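Local structure of aminoacyl-tRNA synthetase (Cryptosporidium parvum, 5F9Z) at residues 37-42 / 293-298; 68-71 / 76-79. The protein probably attaches proline to its tRNA at the expense of ATP, as a prolyl-tRNA synthetase, and binds halofuginone together with an ATP analogue. All blocks are in the same frame, centred on the assembly; numbering follows the deposited sequence.

Contact 1. Residues 37-42 / 293-298; sequences SEMIEY and LVLPPK
M39 and L293 reach toward each other and meet tip to tip. The methionine chain is extended beyond CG (chi2 -165°, chi3 166°), which carries its methyl group across to the loop 293-298. M39 CE rests 3.6 Å from L293 CD1. M39 SD lies 3.8 Å from L293 CD1 and a little farther from CD2, so the end of the methionine rests against both methyls. M39 CE also comes to 4.1 Å from L295 CD2, a looser contact. S37 touches the same leucine with its CB and OG. S37 OG is 3.4 Å from L293 CD1, a plain van der Waals contact. The hydroxyl stands between its own backbone N and carbonyl carbon (chi1 67°) and is hydrogen-bonded to V33 O, one turn back in helix 26-36. No hydrogen bond joins the two segments, and the interface is small, buried and mostly apolar. E38, with positive phi, closes a Schellman motif at the C-terminal end of helix 26-36. I284 of helix 278-287 packs on both M39 and L293, and V33 also touches L293. The contact joins the chain just after helix 26-36 to the loop between helix 278-287, of the class II core, and strand 304-308, of the anticodon-binding region.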
loop_
_atom_site.group_PDB
_atom_site.type_symbol
_atom_site.label_atom_id
_atom_site.label_comp_id
_atom_site.label_asym_id
_atom_site.label_seq_id
_atom_site.Cartn_x
_atom_site.Cartn_y
_atom_site.Cartn_z
ATOM N N SER A 37 -12.909 8.240 -11.328
ATOM C CA SER A 37 -13.165 6.810 -11.224
ATOM C C SER A 37 -14.110 6.463 -10.083
ATOM O O SER A 37 -14.354 5.274 -9.846
ATOM C CB SER A 37 -11.852 6.049 -11.045
ATOM O OG SER A 37 -11.261 6.348 -9.791
ATOM N N GLU A 38 -14.635 7.467 -9.377
ATOM C CA GLU A 38 -15.548 7.263 -8.251
ATOM C C GLU A 38 -14.878 6.471 -7.131
ATOM O O GLU A 38 -15.496 5.623 -6.485
ATOM C CB GLU A 38 -16.845 6.592 -8.705
ATOM C CG GLU A 38 -17.627 7.416 -9.713
ATOM C CD GLU A 38 -18.878 6.717 -10.196
ATOM O OE1 GLU A 38 -18.807 5.506 -10.495
ATOM O OE2 GLU A 38 -19.934 7.379 -10.270
ATOM N N MET A 39 -13.596 6.751 -6.902
ATOM C CA MET A 39 -12.864 6.182 -5.778
ATOM C C MET A 39 -12.924 7.070 -4.544
ATOM O O MET A 39 -13.102 6.570 -3.427
ATOM C CB MET A 39 -11.399 5.956 -6.158
ATOM C CG MET A 39 -11.063 4.567 -6.659
ATOM S SD MET A 39 -9.278 4.317 -6.650
ATOM C CE MET A 39 -9.177 2.544 -6.859
ATOM N N ILE A 40 -12.787 8.380 -4.729
ATOM C CA ILE A 40 -12.548 9.316 -3.638
ATOM C C ILE A 40 -13.440 10.537 -3.814
ATOM O O ILE A 40 -13.636 11.021 -4.933
ATOM C CB ILE A 40 -11.059 9.728 -3.585
ATOM C CG1 ILE A 40 -10.209 8.583 -3.040
ATOM C CG2 ILE A 40 -10.856 10.988 -2.753
ATOM C CD1 ILE A 40 -10.542 8.220 -1.617
ATOM N N GLU A 41 -13.992 11.021 -2.705
ATOM C CA GLU A 41 -14.632 12.326 -2.637
ATOM C C GLU A 41 -13.877 13.180 -1.631
ATOM O O GLU A 41 -13.583 12.721 -0.521
ATOM C CB GLU A 41 -16.105 12.212 -2.233
ATOM C CG GLU A 41 -17.026 11.708 -3.332
ATOM C CD GLU A 41 -17.303 12.754 -4.396
ATOM O OE1 GLU A 41 -17.873 12.391 -5.446
ATOM O OE2 GLU A 41 -16.958 13.936 -4.185
ATOM N N TYR A 42 -13.552 14.411 -2.020
ATOM C CA TYR A 42 -12.886 15.321 -1.101
ATOM C C TYR A 42 -13.862 15.798 -0.033
ATOM O O TYR A 42 -15.041 16.038 -0.304
ATOM C CB TYR A 42 -12.298 16.513 -1.858
ATOM C CG TYR A 42 -11.090 16.161 -2.697
ATOM C CD1 TYR A 42 -9.839 16.001 -2.114
ATOM C CD2 TYR A 42 -11.199 15.992 -4.070
ATOM C CE1 TYR A 42 -8.732 15.681 -2.876
ATOM C CE2 TYR A 42 -10.096 15.672 -4.841
ATOM C CZ TYR A 42 -8.865 15.517 -4.238
ATOM O OH TYR A 42 -7.765 15.199 -5.002
ATOM N N LEU A 293 -7.473 4.766 -14.018
ATOM C CA LEU A 293 -7.002 3.673 -13.183
ATOM C C LEU A 293 -6.535 2.493 -14.026
ATOM O O LEU A 293 -7.059 2.222 -15.109
ATOM C CB LEU A 293 -8.106 3.202 -12.236
ATOM C CG LEU A 293 -8.448 4.033 -11.004
ATOM C CD1 LEU A 293 -9.629 3.402 -10.296
ATOM C CD2 LEU A 293 -7.254 4.120 -10.071
ATOM N N VAL A 294 -5.528 1.795 -13.511
ATOM C CA VAL A 294 -5.153 0.466 -13.975
ATOM C C VAL A 294 -5.055 -0.395 -12.725
ATOM O O VAL A 294 -4.143 -0.213 -11.911
ATOM C CB VAL A 294 -3.833 0.456 -14.756
ATOM C CG1 VAL A 294 -3.415 -0.973 -15.058
ATOM C CG2 VAL A 294 -3.972 1.253 -16.044
ATOM N N LEU A 295 -5.998 -1.309 -12.560
ATOM C CA LEU A 295 -6.030 -2.052 -11.316
ATOM C C LEU A 295 -5.573 -3.488 -11.528
ATOM O O LEU A 295 -5.898 -4.096 -12.554
ATOM C CB LEU A 295 -7.442 -2.053 -10.721
ATOM C CG LEU A 295 -8.028 -0.668 -10.441
ATOM C CD1 LEU A 295 -9.478 -0.769 -10.005
ATOM C CD2 LEU A 295 -7.200 0.058 -9.392
ATOM N N PRO A 296 -4.808 -4.044 -10.594
ATOM C CA PRO A 296 -4.493 -5.470 -10.649
ATOM C C PRO A 296 -5.764 -6.293 -10.569
ATOM O O PRO A 296 -6.684 -5.952 -9.811
ATOM C CB PRO A 296 -3.607 -5.686 -9.412
ATOM C CG PRO A 296 -3.051 -4.338 -9.102
ATOM C CD PRO A 296 -4.124 -3.366 -9.481
ATOM N N PRO A 297 -5.861 -7.373 -11.349
ATOM C CA PRO A 297 -7.080 -8.199 -11.312
ATOM C C PRO A 297 -7.424 -8.735 -9.930
ATOM O O PRO A 297 -8.599 -9.029 -9.676
ATOM C CB PRO A 297 -6.757 -9.340 -12.287
ATOM C CG PRO A 297 -5.773 -8.746 -13.233
ATOM C CD PRO A 297 -4.942 -7.791 -12.421
ATOM N N LYS A 298 -6.447 -8.862 -9.031
ATOM C CA LYS A 298 -6.720 -9.387 -7.698
ATOM C C LYS A 298 -7.440 -8.388 -6.801
ATOM O O LYS A 298 -7.998 -8.795 -5.776
ATOM C CB LYS A 298 -5.420 -9.840 -7.030
ATOM C CG LYS A 298 -4.827 -11.100 -7.635
ATOM C CD LYS A 298 -3.682 -11.627 -6.789
ATOM C CE LYS A 298 -3.194 -12.975 -7.292
ATOM N NZ LYS A 298 -2.085 -13.508 -6.452
#

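Contact 2. Residues 68-71 / 76-79; sequences QKIK and QNAY
The end of helix 53-71 and strand 76-77 come nearest at K71 and Q76, whose CA atoms are 6.8 Å apart, with four residues between them. No direct hydrogen bond crosses this gap. The side chains that meet are I70 and K71 from the helix and N77 from the strand. K71 and N77 cross at about a right angle. The lysine chain runs extended and then bends at its last torsion (chi4 53°), which turns the ammonium group toward the asparagine. K71 NZ lies 3.3 Å from N77 ND2, but both are donors and do not bond. D67, one turn back in the helix, takes both: its carboxylate forms a salt bridge with K71 NZ and accepts a hydrogen bond from N77 ND2. Two waters fill in the link. One accepts from K71 NZ at 3.0 Å and donates a weak bond to N77 OD1. The other accepts from K71 NZ and from the backbone N77 N, each at 3.2 Å. I70 points toward the strand, with I70 CD1 4.3 Å from N77 OD1. N147 ND2 is hydrogen-bonded to N77 OD1, and N147 also touches I70. Strand 76-77 runs parallel to strand 144-153, while I191 of helix 181-202 packs on I70. This helix end and short strand therefore lie against the strands of the catalytic core.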
loop_
_atom_site.group_PDB
_atom_site.type_symbol
_atom_site.label_atom_id
_atom_site.label_comp_id
_atom_site.label_asym_id
_atom_site.label_seq_id
_atom_site.Cartn_x
_atom_site.Cartn_y
_atom_site.Cartn_z
ATOM N N GLN A 68 -6.459 -13.320 6.590
ATOM C CA GLN A 68 -6.255 -14.760 6.471
ATOM C C GLN A 68 -4.785 -15.130 6.620
ATOM O O GLN A 68 -4.470 -16.236 7.076
ATOM C CB GLN A 68 -6.795 -15.259 5.130
ATOM N N LYS A 69 -3.877 -14.224 6.250
ATOM C CA LYS A 69 -2.450 -14.507 6.370
ATOM C C LYS A 69 -2.016 -14.555 7.830
ATOM O O LYS A 69 -1.309 -15.479 8.247
ATOM C CB LYS A 69 -1.639 -13.461 5.604
ATOM C CG LYS A 69 -1.783 -13.535 4.095
ATOM C CD LYS A 69 -1.268 -14.856 3.551
ATOM C CE LYS A 69 -1.342 -14.892 2.032
ATOM N NZ LYS A 69 -0.872 -16.193 1.483
ATOM N N ILE A 70 -2.426 -13.562 8.625
ATOM C CA ILE A 70 -1.988 -13.516 10.017
ATOM C C ILE A 70 -2.694 -14.579 10.847
ATOM O O ILE A 70 -2.167 -15.021 11.874
ATOM C CB ILE A 70 -2.199 -12.109 10.607
ATOM C CG1 ILE A 70 -3.654 -11.669 10.447
ATOM C CG2 ILE A 70 -1.257 -11.120 9.952
ATOM C CD1 ILE A 70 -3.953 -10.322 11.075
ATOM N N LYS A 71 -3.886 -15.009 10.428
ATOM C CA LYS A 71 -4.540 -16.124 11.101
ATOM C C LYS A 71 -3.765 -17.425 10.940
ATOM O O LYS A 71 -3.921 -18.331 11.766
ATOM C CB LYS A 71 -5.971 -16.289 10.582
ATOM C CG LYS A 71 -6.967 -15.331 11.215
ATOM C CD LYS A 71 -8.346 -15.453 10.580
ATOM C CE LYS A 71 -9.408 -14.775 11.433
ATOM N NZ LYS A 71 -9.059 -13.362 11.760
ATOM N N GLN A 76 -4.840 -13.245 16.687
ATOM C CA GLN A 76 -6.259 -13.090 16.968
ATOM C C GLN A 76 -6.664 -11.628 16.854
ATOM O O GLN A 76 -5.906 -10.729 17.233
ATOM C CB GLN A 76 -6.602 -13.618 18.362
ATOM C CG GLN A 76 -6.525 -15.129 18.484
ATOM C CD GLN A 76 -6.929 -15.622 19.858
ATOM O OE1 GLN A 76 -6.636 -14.984 20.870
ATOM N NE2 GLN A 76 -7.610 -16.761 19.901
ATOM N N ASN A 77 -7.863 -11.396 16.331
ATOM C CA ASN A 77 -8.388 -10.048 16.178
ATOM C C ASN A 77 -9.154 -9.628 17.424
ATOM O O ASN A 77 -9.889 -10.422 18.019
ATOM C CB ASN A 77 -9.293 -9.951 14.949
ATOM C CG ASN A 77 -8.512 -9.924 13.653
ATOM O OD1 ASN A 77 -7.311 -9.653 13.644
ATOM N ND2 ASN A 77 -9.193 -10.199 12.545
ATOM N N ALA A 78 -8.968 -8.370 17.817
ATOM C CA ALA A 78 -9.689 -7.767 18.926
ATOM C C ALA A 78 -10.033 -6.336 18.538
ATOM O O ALA A 78 -9.744 -5.890 17.423
ATOM C CB ALA A 78 -8.866 -7.817 20.218
ATOM N N TYR A 79 -10.664 -5.609 19.456
ATOM C CA TYR A 79 -10.920 -4.190 19.235
ATOM C C TYR A 79 -10.861 -3.462 20.567
ATOM O O TYR A 79 -11.676 -3.724 21.457
ATOM C CB TYR A 79 -12.270 -3.951 18.557
ATOM C CG TYR A 79 -12.504 -2.489 18.244
ATOM C CD1 TYR A 79 -11.905 -1.894 17.142
ATOM C CD2 TYR A 79 -13.303 -1.701 19.063
ATOM C CE1 TYR A 79 -12.104 -0.555 16.857
ATOM C CE2 TYR A 79 -13.507 -0.362 18.786
ATOM C CZ TYR A 79 -12.906 0.204 17.681
ATOM O OH TYR A 79 -13.106 1.536 17.398
HETATM O O HOH W 1 -6.466 -12.256 12.862
HETATM O O HOH W 2 -9.682 -13.637 14.890
#

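Contact 1 is buried; contact 2 is partly buried, with I70 on its inner side and K71 and N77 exposed. Their chemistry follows their place. In 37-42 / 293-298 mostly aliphatic and thioether groups, with one serine, meet directly without hydrogen bonds across the segments. In 68-71 / 76-79 polar ends are joined through waters and a shared aspartate. The two use different helices and strands. Contact 1 brings together parts of the chain about 250 residues apart, whereas contact 2 is local in sequence and lies within that long span. Their centres are 26 Å apart, their nearest atoms about 8 Å, and they do not touch. The I70 side chain is about 12 Å from the bound halofuginone.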